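Local coordinates for protein putative short-chain oxidoreductase (Thermus thermophilus, PDB 2YUT) that binds NADP in a Rossmann-type fold and probably acts as an oxidoreductase of the short-chain dehydrogenase/reductase family, at residues L25-R30 / V42-L47; L67-H72 / R115-G120; A108-G113 / E155-V160. All blocks are in the same frame, centred on the assembly; numbering follows the deposited sequence.

Contact 1: residues L25-R30 / V42-L47; sequences LLLSGR and VGARAL. With NAP (NADP nicotinamide-adenine-dinucleotide phosphate), chain B.
Strands 24-28 and 45-46 close a beta-alpha-beta crossover of the Rossmann fold, with helix 32-42 between them, and their pairing is parallel. Three backbone bonds zip them together: Arg45 N to Leu25 O, Leu27 N to Arg45 O at 2.8 Å and nearly straight (176°), and Leu47 N to Leu27 O. Beyond the last rung the hydroxyl of Ser28 continues the ladder, its OG donating to Leu47 O at 2.7 Å; the side chain can do this because OG stands anti to the backbone N (chi1 -171°), turned to the neighbouring strand. At the other end one water joins Leu25 O to Arg45 NE and another links Leu25 N to Gly43 O, next to the Schellman motif that ends helix 32-42. On one face of the sheet Leu26 and Arg45 run side by side, and Leu26 CD2 lies 3.6 Å above the Arg45 guanidinium plane, toward its rim, while Arg45 NH2 forms a salt bridge with Asp24. From the turn before strand 45-46, Ala44 CB points to segment 25-30 and meets Leu27 CG at 3.7 Å and Leu25 CB; on the face of Leu27 and Ala46, Leu27 CD1 meets Val42 CG2 at 3.9 Å. Past the strand, Arg30 grips the 2'-phosphate of NADP: its N donates to O2X at 2.9 Å and its NE to O3X at 2.8 Å, while adenine N7A sits over the centre of one guanidinium face. A phosphate held by both backbone and side chain in the loop that follows this strand is consistent with a preference for NADP over NAD, which lacks that group.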
loop_
_atom_site.group_PDB
_atom_site.type_symbol
_atom_site.label_atom_id
_atom_site.label_comp_id
_atom_site.label_asym_id
_atom_site.label_seq_id
_atom_site.Cartn_x
_atom_site.Cartn_y
_atom_site.Cartn_z
ATOM N N LEU A 25 -22.969 0.434 -21.581
ATOM C CA LEU A 25 -21.555 0.582 -21.272
ATOM C C LEU A 25 -20.946 1.986 -21.258
ATOM O O LEU A 25 -21.174 2.790 -22.164
ATOM C CB LEU A 25 -20.781 -0.305 -22.255
ATOM C CG LEU A 25 -19.356 -0.780 -21.995
ATOM C CD1 LEU A 25 -19.290 -1.546 -20.682
ATOM C CD2 LEU A 25 -18.930 -1.676 -23.157
ATOM N N LEU A 26 -20.170 2.266 -20.212
ATOM C CA LEU A 26 -19.465 3.542 -20.094
ATOM C C LEU A 26 -17.987 3.185 -20.006
ATOM O O LEU A 26 -17.597 2.323 -19.211
ATOM C CB LEU A 26 -19.895 4.315 -18.842
ATOM C CG LEU A 26 -21.350 4.786 -18.828
ATOM C CD1 LEU A 26 -22.237 3.674 -18.290
ATOM C CD2 LEU A 26 -21.482 6.026 -17.964
ATOM N N LEU A 27 -17.171 3.833 -20.830
ATOM C CA LEU A 27 -15.739 3.560 -20.859
ATOM C C LEU A 27 -14.928 4.793 -20.475
ATOM O O LEU A 27 -15.222 5.901 -20.928
ATOM C CB LEU A 27 -15.328 3.093 -22.263
ATOM C CG LEU A 27 -16.122 1.928 -22.888
ATOM C CD1 LEU A 27 -15.572 1.610 -24.273
ATOM C CD2 LEU A 27 -16.040 0.694 -21.999
ATOM N N SER A 28 -13.915 4.600 -19.635
ATOM C CA SER A 28 -13.058 5.704 -19.222
ATOM C C SER A 28 -11.576 5.333 -19.316
ATOM O O SER A 28 -11.196 4.176 -19.111
ATOM C CB SER A 28 -13.393 6.138 -17.795
ATOM O OG SER A 28 -12.718 7.336 -17.467
ATOM N N GLY A 29 -10.757 6.331 -19.637
ATOM C CA GLY A 29 -9.320 6.144 -19.771
ATOM C C GLY A 29 -8.657 7.507 -19.928
ATOM O O GLY A 29 -9.350 8.524 -19.941
ATOM N N ARG A 30 -7.331 7.551 -20.048
ATOM C CA ARG A 30 -6.640 8.833 -20.208
ATOM C C ARG A 30 -6.447 9.214 -21.675
ATOM O O ARG A 30 -6.575 10.381 -22.043
ATOM C CB ARG A 30 -5.279 8.810 -19.496
ATOM C CG ARG A 30 -5.372 8.762 -17.980
ATOM C CD ARG A 30 -4.003 8.882 -17.320
ATOM N NE ARG A 30 -3.090 7.828 -17.755
ATOM C CZ ARG A 30 -1.855 7.660 -17.287
ATOM N NH1 ARG A 30 -1.375 8.479 -16.357
ATOM N NH2 ARG A 30 -1.095 6.678 -17.754
ATOM N N VAL A 42 -17.849 -0.220 -29.855
ATOM C CA VAL A 42 -18.743 -1.053 -29.062
ATOM C C VAL A 42 -20.052 -0.383 -28.651
ATOM O O VAL A 42 -20.811 -0.943 -27.867
ATOM C CB VAL A 42 -18.031 -1.581 -27.804
ATOM C CG1 VAL A 42 -16.821 -2.392 -28.216
ATOM C CG2 VAL A 42 -17.614 -0.424 -26.899
ATOM N N GLY A 43 -20.319 0.808 -29.182
ATOM C CA GLY A 43 -21.555 1.493 -28.851
ATOM C C GLY A 43 -21.645 1.973 -27.412
ATOM O O GLY A 43 -22.737 2.043 -26.842
ATOM N N ALA A 44 -20.501 2.310 -26.823
ATOM C CA ALA A 44 -20.469 2.789 -25.446
ATOM C C ALA A 44 -20.288 4.301 -25.363
ATOM O O ALA A 44 -20.127 4.988 -26.375
ATOM C CB ALA A 44 -19.343 2.098 -24.682
ATOM N N ARG A 45 -20.325 4.817 -24.141
ATOM C CA ARG A 45 -20.119 6.240 -23.917
ATOM C C ARG A 45 -18.672 6.440 -23.478
ATOM O O ARG A 45 -18.180 5.702 -22.628
ATOM C CB ARG A 45 -21.078 6.744 -22.842
ATOM C CG ARG A 45 -22.453 7.068 -23.372
ATOM C CD ARG A 45 -23.343 7.547 -22.265
ATOM N NE ARG A 45 -23.832 6.437 -21.459
ATOM C CZ ARG A 45 -24.349 6.582 -20.246
ATOM N NH1 ARG A 45 -24.429 7.792 -19.708
ATOM N NH2 ARG A 45 -24.802 5.524 -19.581
ATOM N N ALA A 46 -17.993 7.418 -24.074
ATOM C CA ALA A 46 -16.597 7.712 -23.741
ATOM C C ALA A 46 -16.496 8.904 -22.796
ATOM O O ALA A 46 -16.932 10.008 -23.124
ATOM C CB ALA A 46 -15.796 7.998 -25.015
ATOM N N LEU A 47 -15.909 8.673 -21.628
ATOM C CA LEU A 47 -15.739 9.713 -20.623
ATOM C C LEU A 47 -14.294 9.670 -20.121
ATOM O O LEU A 47 -13.999 9.047 -19.103
ATOM C CB LEU A 47 -16.710 9.482 -19.455
ATOM C CG LEU A 47 -18.207 9.671 -19.726
ATOM C CD1 LEU A 47 -19.024 9.202 -18.524
ATOM C CD2 LEU A 47 -18.485 11.138 -20.023
HETATM P PA NAP B . -2.474 -1.588 -19.382
HETATM O O1A NAP B . -1.119 -0.725 -19.291
HETATM O O2A NAP B . -2.644 -2.259 -20.690
HETATM O O5B NAP B . -3.668 -0.557 -19.073
HETATM C C5B NAP B . -3.600 0.303 -17.934
HETATM C C4B NAP B . -4.837 1.199 -17.875
HETATM O O4B NAP B . -4.732 2.030 -16.706
HETATM C C3B NAP B . -4.874 2.134 -19.087
HETATM O O3B NAP B . -6.216 2.256 -19.566
HETATM C C2B NAP B . -4.413 3.463 -18.489
HETATM O O2B NAP B . -5.018 4.542 -19.205
HETATM C C1B NAP B . -5.107 3.347 -17.133
HETATM N N9A NAP B . -4.586 4.372 -16.202
HETATM C C8A NAP B . -3.339 4.443 -15.740
HETATM N N7A NAP B . -3.216 5.509 -14.953
HETATM C C5A NAP B . -4.395 6.122 -14.911
HETATM C C6A NAP B . -4.866 7.271 -14.288
HETATM N N6A NAP B . -4.058 8.002 -13.524
HETATM N N1A NAP B . -6.144 7.631 -14.473
HETATM C C2A NAP B . -6.951 6.911 -15.233
HETATM N N3A NAP B . -6.538 5.815 -15.842
HETATM C C4A NAP B . -5.272 5.397 -15.704
HETATM O O3 NAP B . -2.412 -2.602 -18.131
HETATM P PN NAP B . -3.316 -3.932 -18.034
HETATM O O1N NAP B . -2.473 -5.114 -18.330
HETATM O O2N NAP B . -4.571 -3.750 -18.797
HETATM O O5D NAP B . -3.673 -4.005 -16.465
HETATM C C5D NAP B . -4.995 -3.718 -16.000
HETATM C C4D NAP B . -5.127 -3.997 -14.500
HETATM O O4D NAP B . -4.785 -5.383 -14.300
HETATM C C3D NAP B . -4.103 -3.186 -13.703
HETATM O O3D NAP B . -4.541 -2.985 -12.357
HETATM C C2D NAP B . -2.899 -4.125 -13.725
HETATM O O2D NAP B . -2.000 -3.846 -12.649
HETATM C C1D NAP B . -3.634 -5.433 -13.438
HETATM N N1N NAP B . -2.800 -6.633 -13.675
HETATM C C2N NAP B . -2.164 -6.813 -14.910
HETATM C C3N NAP B . -1.379 -7.940 -15.125
HETATM C C7N NAP B . -0.689 -8.144 -16.476
HETATM O O7N NAP B . 0.150 -9.029 -16.632
HETATM N N7N NAP B . -1.062 -7.295 -17.430
HETATM C C4N NAP B . -1.224 -8.883 -14.116
HETATM C C5N NAP B . -1.854 -8.709 -12.888
HETATM C C6N NAP B . -2.642 -7.587 -12.663
HETATM P P2B NAP B . -4.300 5.236 -20.469
HETATM O O1X NAP B . -3.579 4.073 -21.317
HETATM O O2X NAP B . -5.508 5.789 -21.380
HETATM O O3X NAP B . -3.359 6.306 -20.066
HETATM O O HOH W 1 -23.731 0.782 -24.339
HETATM O O HOH W 2 -23.792 3.803 -22.418
#

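Contact 2: residues L67-H72 / R115-G120; sequences LDLLVH and RAVFFG. With NAP (NADP nicotinamide-adenine-dinucleotide phosphate), chain B.
Inside the parallel Rossmann sheet, the neighbours Leu69-His72 and Arg115-Phe119 run 9° apart, with axes 4.7 Å from each other at closest. Four backbone bonds join them: Arg115 N to Asp68 O, Leu70 N to Arg115 O, Val117 N to Leu70 O at 2.7 Å, and His72 N to Val117 O. One more link goes through a water that donates to His72 O and accepts from Phe119 N. Apolar contacts divide between the two faces. On the face that carries Leu69, Val71 and Val117, Leu69 CD1 meets Val117 CG2 at 4.1 Å; on the face of Leu70 and Ala116, Leu70 CD2 touches both Ala116 CB and Phe118 CZ. Among the aromatic groups, the His72 and Phe118 rings lie oblique, planes at 50°, and His72 CB approaches Phe118 CD1 at 3.7 Å. Phe119, its CG anti to the carbonyl carbon (chi1 -59°), swings back toward strand 69-72, offering its ring edge to Val71 CG1 at 3.8 Å and to His72 O, while its CB lies 3.7 Å from NADP O4D. Helix 89-107 covers Leu70, His72 and Phe118, with Thr100 OG1 hydrogen-bonded to His72 NE2; strands 2-6 and 158-162 flank the pair.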
loop_
_atom_site.group_PDB
_atom_site.type_symbol
_atom_site.label_atom_id
_atom_site.label_comp_id
_atom_site.label_asym_id
_atom_site.label_seq_id
_atom_site.Cartn_x
_atom_site.Cartn_y
_atom_site.Cartn_z
ATOM N N LEU A 67 -24.463 2.168 -10.955
ATOM C CA LEU A 67 -23.824 1.087 -11.694
ATOM C C LEU A 67 -24.208 -0.294 -11.170
ATOM O O LEU A 67 -24.475 -0.468 -9.977
ATOM C CB LEU A 67 -22.298 1.224 -11.604
ATOM C CG LEU A 67 -21.629 2.545 -12.019
ATOM C CD1 LEU A 67 -20.154 2.503 -11.631
ATOM C CD2 LEU A 67 -21.780 2.771 -13.519
ATOM N N ASP A 68 -24.233 -1.270 -12.076
ATOM C CA ASP A 68 -24.514 -2.659 -11.728
ATOM C C ASP A 68 -23.161 -3.365 -11.683
ATOM O O ASP A 68 -22.977 -4.350 -10.960
ATOM C CB ASP A 68 -25.388 -3.332 -12.793
ATOM C CG ASP A 68 -26.774 -2.731 -12.877
ATOM O OD1 ASP A 68 -27.525 -2.837 -11.886
ATOM O OD2 ASP A 68 -27.109 -2.146 -13.931
ATOM N N LEU A 69 -22.212 -2.852 -12.466
ATOM C CA LEU A 69 -20.877 -3.436 -12.536
ATOM C C LEU A 69 -19.778 -2.417 -12.820
ATOM O O LEU A 69 -19.896 -1.583 -13.719
ATOM C CB LEU A 69 -20.832 -4.526 -13.616
ATOM C CG LEU A 69 -19.468 -5.199 -13.856
ATOM C CD1 LEU A 69 -19.059 -5.980 -12.613
ATOM C CD2 LEU A 69 -19.540 -6.135 -15.065
ATOM N N LEU A 70 -18.707 -2.501 -12.039
ATOM C CA LEU A 70 -17.547 -1.632 -12.199
ATOM C C LEU A 70 -16.318 -2.518 -12.348
ATOM O O LEU A 70 -16.109 -3.441 -11.558
ATOM C CB LEU A 70 -17.374 -0.725 -10.972
ATOM C CG LEU A 70 -16.020 -0.016 -10.815
ATOM C CD1 LEU A 70 -15.861 1.069 -11.880
ATOM C CD2 LEU A 70 -15.930 0.599 -9.421
ATOM N N VAL A 71 -15.524 -2.262 -13.383
ATOM C CA VAL A 71 -14.299 -3.013 -13.603
ATOM C C VAL A 71 -13.189 -1.971 -13.688
ATOM O O VAL A 71 -13.081 -1.245 -14.679
ATOM C CB VAL A 71 -14.341 -3.835 -14.913
ATOM C CG1 VAL A 71 -13.062 -4.641 -15.050
ATOM C CG2 VAL A 71 -15.550 -4.770 -14.915
ATOM N N HIS A 72 -12.377 -1.899 -12.636
ATOM C CA HIS A 72 -11.281 -0.933 -12.548
ATOM C C HIS A 72 -9.981 -1.560 -13.073
ATOM O O HIS A 72 -9.123 -1.992 -12.298
ATOM C CB HIS A 72 -11.126 -0.498 -11.084
ATOM C CG HIS A 72 -10.296 0.735 -10.886
ATOM N ND1 HIS A 72 -10.709 1.987 -11.294
ATOM C CD2 HIS A 72 -9.095 0.912 -10.285
ATOM C CE1 HIS A 72 -9.799 2.881 -10.950
ATOM N NE2 HIS A 72 -8.810 2.255 -10.334
ATOM N N ARG A 115 -21.592 -5.221 -8.422
ATOM C CA ARG A 115 -20.286 -5.815 -8.185
ATOM C C ARG A 115 -19.248 -4.795 -8.624
ATOM O O ARG A 115 -19.446 -4.077 -9.606
ATOM C CB ARG A 115 -20.133 -7.101 -8.993
ATOM C CG ARG A 115 -21.122 -8.174 -8.580
ATOM C CD ARG A 115 -21.355 -9.182 -9.682
ATOM N NE ARG A 115 -22.426 -10.104 -9.323
ATOM C CZ ARG A 115 -23.003 -10.947 -10.173
ATOM N NH1 ARG A 115 -22.613 -10.988 -11.440
ATOM N NH2 ARG A 115 -23.974 -11.747 -9.752
ATOM N N ALA A 116 -18.156 -4.713 -7.880
ATOM C CA ALA A 116 -17.081 -3.783 -8.198
ATOM C C ALA A 116 -15.815 -4.624 -8.195
ATOM O O ALA A 116 -15.414 -5.171 -7.164
ATOM C CB ALA A 116 -17.016 -2.671 -7.155
ATOM N N VAL A 117 -15.203 -4.730 -9.368
ATOM C CA VAL A 117 -14.021 -5.550 -9.572
ATOM C C VAL A 117 -12.721 -4.761 -9.622
ATOM O O VAL A 117 -12.613 -3.760 -10.328
ATOM C CB VAL A 117 -14.163 -6.363 -10.887
ATOM C CG1 VAL A 117 -13.005 -7.323 -11.046
ATOM C CG2 VAL A 117 -15.500 -7.104 -10.897
ATOM N N PHE A 118 -11.732 -5.239 -8.874
ATOM C CA PHE A 118 -10.421 -4.602 -8.810
ATOM C C PHE A 118 -9.375 -5.680 -9.026
ATOM O O PHE A 118 -9.650 -6.867 -8.839
ATOM C CB PHE A 118 -10.235 -3.931 -7.445
ATOM C CG PHE A 118 -11.194 -2.802 -7.199
ATOM C CD1 PHE A 118 -10.868 -1.499 -7.573
ATOM C CD2 PHE A 118 -12.444 -3.047 -6.637
ATOM C CE1 PHE A 118 -11.771 -0.454 -7.394
ATOM C CE2 PHE A 118 -13.358 -2.013 -6.451
ATOM C CZ PHE A 118 -13.023 -0.714 -6.831
ATOM N N PHE A 119 -8.172 -5.271 -9.409
ATOM C CA PHE A 119 -7.108 -6.222 -9.682
ATOM C C PHE A 119 -5.901 -6.083 -8.747
ATOM O O PHE A 119 -5.260 -5.032 -8.685
ATOM C CB PHE A 119 -6.683 -6.065 -11.147
ATOM C CG PHE A 119 -7.815 -6.289 -12.124
ATOM C CD1 PHE A 119 -8.091 -7.569 -12.611
ATOM C CD2 PHE A 119 -8.641 -5.235 -12.504
ATOM C CE1 PHE A 119 -9.180 -7.794 -13.460
ATOM C CE2 PHE A 119 -9.736 -5.446 -13.353
ATOM C CZ PHE A 119 -10.007 -6.730 -13.833
ATOM N N GLY A 120 -5.609 -7.154 -8.013
ATOM C CA GLY A 120 -4.478 -7.146 -7.105
ATOM C C GLY A 120 -3.325 -7.896 -7.741
ATOM O O GLY A 120 -3.025 -7.692 -8.917
HETATM P PA NAP B . -2.474 -1.588 -19.382
HETATM O O1A NAP B . -1.119 -0.725 -19.291
HETATM O O2A NAP B . -2.644 -2.259 -20.690
HETATM O O5B NAP B . -3.668 -0.557 -19.073
HETATM C C5B NAP B . -3.600 0.303 -17.934
HETATM C C4B NAP B . -4.837 1.199 -17.875
HETATM O O4B NAP B . -4.732 2.030 -16.706
HETATM C C3B NAP B . -4.874 2.134 -19.087
HETATM O O3B NAP B . -6.216 2.256 -19.566
HETATM C C2B NAP B . -4.413 3.463 -18.489
HETATM O O2B NAP B . -5.018 4.542 -19.205
HETATM C C1B NAP B . -5.107 3.347 -17.133
HETATM N N9A NAP B . -4.586 4.372 -16.202
HETATM C C8A NAP B . -3.339 4.443 -15.740
HETATM N N7A NAP B . -3.216 5.509 -14.953
HETATM C C5A NAP B . -4.395 6.122 -14.911
HETATM C C6A NAP B . -4.866 7.271 -14.288
HETATM N N6A NAP B . -4.058 8.002 -13.524
HETATM N N1A NAP B . -6.144 7.631 -14.473
HETATM C C2A NAP B . -6.951 6.911 -15.233
HETATM N N3A NAP B . -6.538 5.815 -15.842
HETATM C C4A NAP B . -5.272 5.397 -15.704
HETATM O O3 NAP B . -2.412 -2.602 -18.131
HETATM P PN NAP B . -3.316 -3.932 -18.034
HETATM O O1N NAP B . -2.473 -5.114 -18.330
HETATM O O2N NAP B . -4.571 -3.750 -18.797
HETATM O O5D NAP B . -3.673 -4.005 -16.465
HETATM C C5D NAP B . -4.995 -3.718 -16.000
HETATM C C4D NAP B . -5.127 -3.997 -14.500
HETATM O O4D NAP B . -4.785 -5.383 -14.300
HETATM C C3D NAP B . -4.103 -3.186 -13.703
HETATM O O3D NAP B . -4.541 -2.985 -12.357
HETATM C C2D NAP B . -2.899 -4.125 -13.725
HETATM O O2D NAP B . -2.000 -3.846 -12.649
HETATM C C1D NAP B . -3.634 -5.433 -13.438
HETATM N N1N NAP B . -2.800 -6.633 -13.675
HETATM C C2N NAP B . -2.164 -6.813 -14.910
HETATM C C3N NAP B . -1.379 -7.940 -15.125
HETATM C C7N NAP B . -0.689 -8.144 -16.476
HETATM O O7N NAP B . 0.150 -9.029 -16.632
HETATM N N7N NAP B . -1.062 -7.295 -17.430
HETATM C C4N NAP B . -1.224 -8.883 -14.116
HETATM C C5N NAP B . -1.854 -8.709 -12.888
HETATM C C6N NAP B . -2.642 -7.587 -12.663
HETATM P P2B NAP B . -4.300 5.236 -20.469
HETATM O O1X NAP B . -3.579 4.073 -21.317
HETATM O O2X NAP B . -5.508 5.789 -21.380
HETATM O O3X NAP B . -3.359 6.306 -20.066
HETATM O O HOH W 3 -7.876 -2.435 -9.836
#

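Contact 3: residues A108-G113 / E155-V160; sequences ARFQKG and EGVHLV
With CG anti to its carbonyl carbon (chi1 -70°), Phe110 turns one face of its ring to Val157, whose CG1 is anti to its own backbone N and whose methyls both face the phenylalanine. Val157 CG1 stands over the ring centre, 4.1 Å from the centroid and only 9° off the normal, a CH-pi contact, while CG2 presses on Phe110 CB at 3.5 Å. The two side chains cross at about a right angle. One hydrogen bond ties the backbones, Gly113 N to Gly156 O at 2.6 Å, bent at the hydrogen (141°) and with the donor tilted from the carbonyl plane. The Lys112 chain, bent at chi2, brings its CD to 3.1 Å from Glu155 O. That aliphatic chain passes over Gly156, where a side-chain carbon would clash with Lys112 CD; the positive phi of Gly156 belongs to the Schellman motif at the end of the preceding helix. With an alanine at Phe110 only the CB contact to Val157 CG2 could remain; the loss of the ring would probably leave Val157 CG1 without its aromatic face and open a gap between strand 110-111 and the turn into strand 158-162. Arg83 of the second subunit packs on Phe110, salt-bridges Glu155 and hydrogen-bonds Ala108 O, making this edge of the fold part of the dimer interface. Across the two segments one apolar pair and one backbone bond carry the contact, with the aliphatic part of Lys112 alongside, whereas the carboxylate of Glu155 is engaged by the second subunit.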
loop_
_atom_site.group_PDB
_atom_site.type_symbol
_atom_site.label_atom_id
_atom_site.label_comp_id
_atom_site.label_asym_id
_atom_site.label_seq_id
_atom_site.Cartn_x
_atom_site.Cartn_y
_atom_site.Cartn_z
ATOM N N ALA A 108 -18.456 6.467 -6.470
ATOM C CA ALA A 108 -19.319 5.647 -7.312
ATOM C C ALA A 108 -20.753 5.502 -6.798
ATOM O O ALA A 108 -21.001 5.405 -5.595
ATOM C CB ALA A 108 -18.698 4.266 -7.495
ATOM N N ARG A 109 -21.699 5.507 -7.726
ATOM C CA ARG A 109 -23.101 5.303 -7.381
ATOM C C ARG A 109 -23.349 3.841 -7.739
ATOM O O ARG A 109 -23.015 3.414 -8.844
ATOM C CB ARG A 109 -24.010 6.190 -8.229
ATOM C CG ARG A 109 -24.241 7.588 -7.688
ATOM C CD ARG A 109 -22.967 8.398 -7.600
ATOM N NE ARG A 109 -23.271 9.815 -7.416
ATOM C CZ ARG A 109 -22.401 10.719 -6.983
ATOM N NH1 ARG A 109 -21.160 10.361 -6.681
ATOM N NH2 ARG A 109 -22.774 11.984 -6.853
ATOM N N PHE A 110 -23.922 3.075 -6.817
ATOM C CA PHE A 110 -24.181 1.659 -7.057
ATOM C C PHE A 110 -25.634 1.254 -6.878
ATOM O O PHE A 110 -26.340 1.798 -6.034
ATOM C CB PHE A 110 -23.356 0.791 -6.099
ATOM C CG PHE A 110 -21.880 0.788 -6.378
ATOM C CD1 PHE A 110 -21.377 0.208 -7.537
ATOM C CD2 PHE A 110 -20.987 1.330 -5.454
ATOM C CE1 PHE A 110 -20.003 0.162 -7.774
ATOM C CE2 PHE A 110 -19.609 1.292 -5.679
ATOM C CZ PHE A 110 -19.116 0.707 -6.841
ATOM N N GLN A 111 -26.062 0.277 -7.673
ATOM C CA GLN A 111 -27.407 -0.284 -7.576
ATOM C C GLN A 111 -27.234 -1.389 -6.536
ATOM O O GLN A 111 -26.121 -1.886 -6.348
ATOM C CB GLN A 111 -27.823 -0.938 -8.902
ATOM C CG GLN A 111 -28.032 0.020 -10.064
ATOM C CD GLN A 111 -29.380 0.705 -10.008
ATOM O OE1 GLN A 111 -30.016 0.761 -8.952
ATOM N NE2 GLN A 111 -29.819 1.246 -11.141
ATOM N N LYS A 112 -28.306 -1.771 -5.853
ATOM C CA LYS A 112 -28.201 -2.862 -4.886
ATOM C C LYS A 112 -27.795 -4.087 -5.700
ATOM O O LYS A 112 -28.257 -4.265 -6.825
ATOM C CB LYS A 112 -29.551 -3.118 -4.207
ATOM C CG LYS A 112 -29.989 -2.031 -3.230
ATOM C CD LYS A 112 -29.105 -2.019 -1.989
ATOM C CE LYS A 112 -29.532 -0.942 -0.999
ATOM N NZ LYS A 112 -30.911 -1.169 -0.481
ATOM N N GLY A 113 -26.920 -4.921 -5.155
ATOM C CA GLY A 113 -26.502 -6.106 -5.886
ATOM C C GLY A 113 -25.333 -5.889 -6.834
ATOM O O GLY A 113 -24.825 -6.837 -7.430
ATOM N N GLU A 155 -24.283 -1.664 1.707
ATOM C CA GLU A 155 -25.003 -0.943 0.663
ATOM C C GLU A 155 -25.507 -1.933 -0.383
ATOM O O GLU A 155 -26.090 -1.535 -1.388
ATOM C CB GLU A 155 -24.088 0.073 -0.030
ATOM C CG GLU A 155 -23.600 1.209 0.844
ATOM C CD GLU A 155 -22.744 2.201 0.073
ATOM O OE1 GLU A 155 -23.233 2.770 -0.925
ATOM O OE2 GLU A 155 -21.580 2.412 0.463
ATOM N N GLY A 156 -25.271 -3.219 -0.143
ATOM C CA GLY A 156 -25.694 -4.240 -1.083
ATOM C C GLY A 156 -24.726 -4.370 -2.248
ATOM O O GLY A 156 -25.082 -4.877 -3.313
ATOM N N VAL A 157 -23.493 -3.916 -2.040
ATOM C CA VAL A 157 -22.468 -3.967 -3.078
ATOM C C VAL A 157 -21.384 -4.991 -2.764
ATOM O O VAL A 157 -20.847 -5.026 -1.653
ATOM C CB VAL A 157 -21.809 -2.588 -3.257
ATOM C CG1 VAL A 157 -20.759 -2.649 -4.353
ATOM C CG2 VAL A 157 -22.866 -1.554 -3.587
ATOM N N HIS A 158 -21.055 -5.817 -3.750
ATOM C CA HIS A 158 -20.038 -6.841 -3.569
ATOM C C HIS A 158 -18.718 -6.467 -4.215
ATOM O O HIS A 158 -18.649 -6.265 -5.429
ATOM C CB HIS A 158 -20.503 -8.169 -4.157
ATOM C CG HIS A 158 -21.840 -8.613 -3.660
ATOM N ND1 HIS A 158 -23.021 -8.091 -4.142
ATOM C CD2 HIS A 158 -22.185 -9.519 -2.715
ATOM C CE1 HIS A 158 -24.036 -8.660 -3.516
ATOM N NE2 HIS A 158 -23.556 -9.529 -2.645
ATOM N N LEU A 159 -17.673 -6.382 -3.398
ATOM C CA LEU A 159 -16.343 -6.067 -3.899
ATOM C C LEU A 159 -15.679 -7.387 -4.252
ATOM O O LEU A 159 -15.712 -8.332 -3.469
ATOM C CB LEU A 159 -15.511 -5.349 -2.833
ATOM C CG LEU A 159 -15.978 -3.965 -2.378
ATOM C CD1 LEU A 159 -15.026 -3.438 -1.300
ATOM C CD2 LEU A 159 -16.016 -3.013 -3.561
ATOM N N VAL A 160 -15.087 -7.450 -5.438
ATOM C CA VAL A 160 -14.415 -8.658 -5.896
ATOM C C VAL A 160 -12.948 -8.345 -6.181
ATOM O O VAL A 160 -12.637 -7.434 -6.950
ATOM C CB VAL A 160 -15.070 -9.197 -7.189
ATOM C CG1 VAL A 160 -14.378 -10.471 -7.638
ATOM C CG2 VAL A 160 -16.554 -9.443 -6.954
#

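Overall arrangement
All three contacts reach one parallel sheet, whose outermost strands are 45-46 in contact 1 and 158-162 in contact 3, with contact 2 between. Contacts 1 and 2 do not touch, their centres being about 15 Å apart, yet both meet the same NADP: contact 1 holds the adenosine 2'-phosphate, contact 2 borders the nicotinamide ribose. Contacts 2 and 3 are neighbours, centres about 9 Å apart, and meet through the backbone, Leu67 N lying 2.8 Å from Arg109 O and Ala116 O 2.9 Å from Val160 N. Contact 3 touches no part of the cofactor and faces the second subunit; its centre lies about 20 Å from that of contact 1.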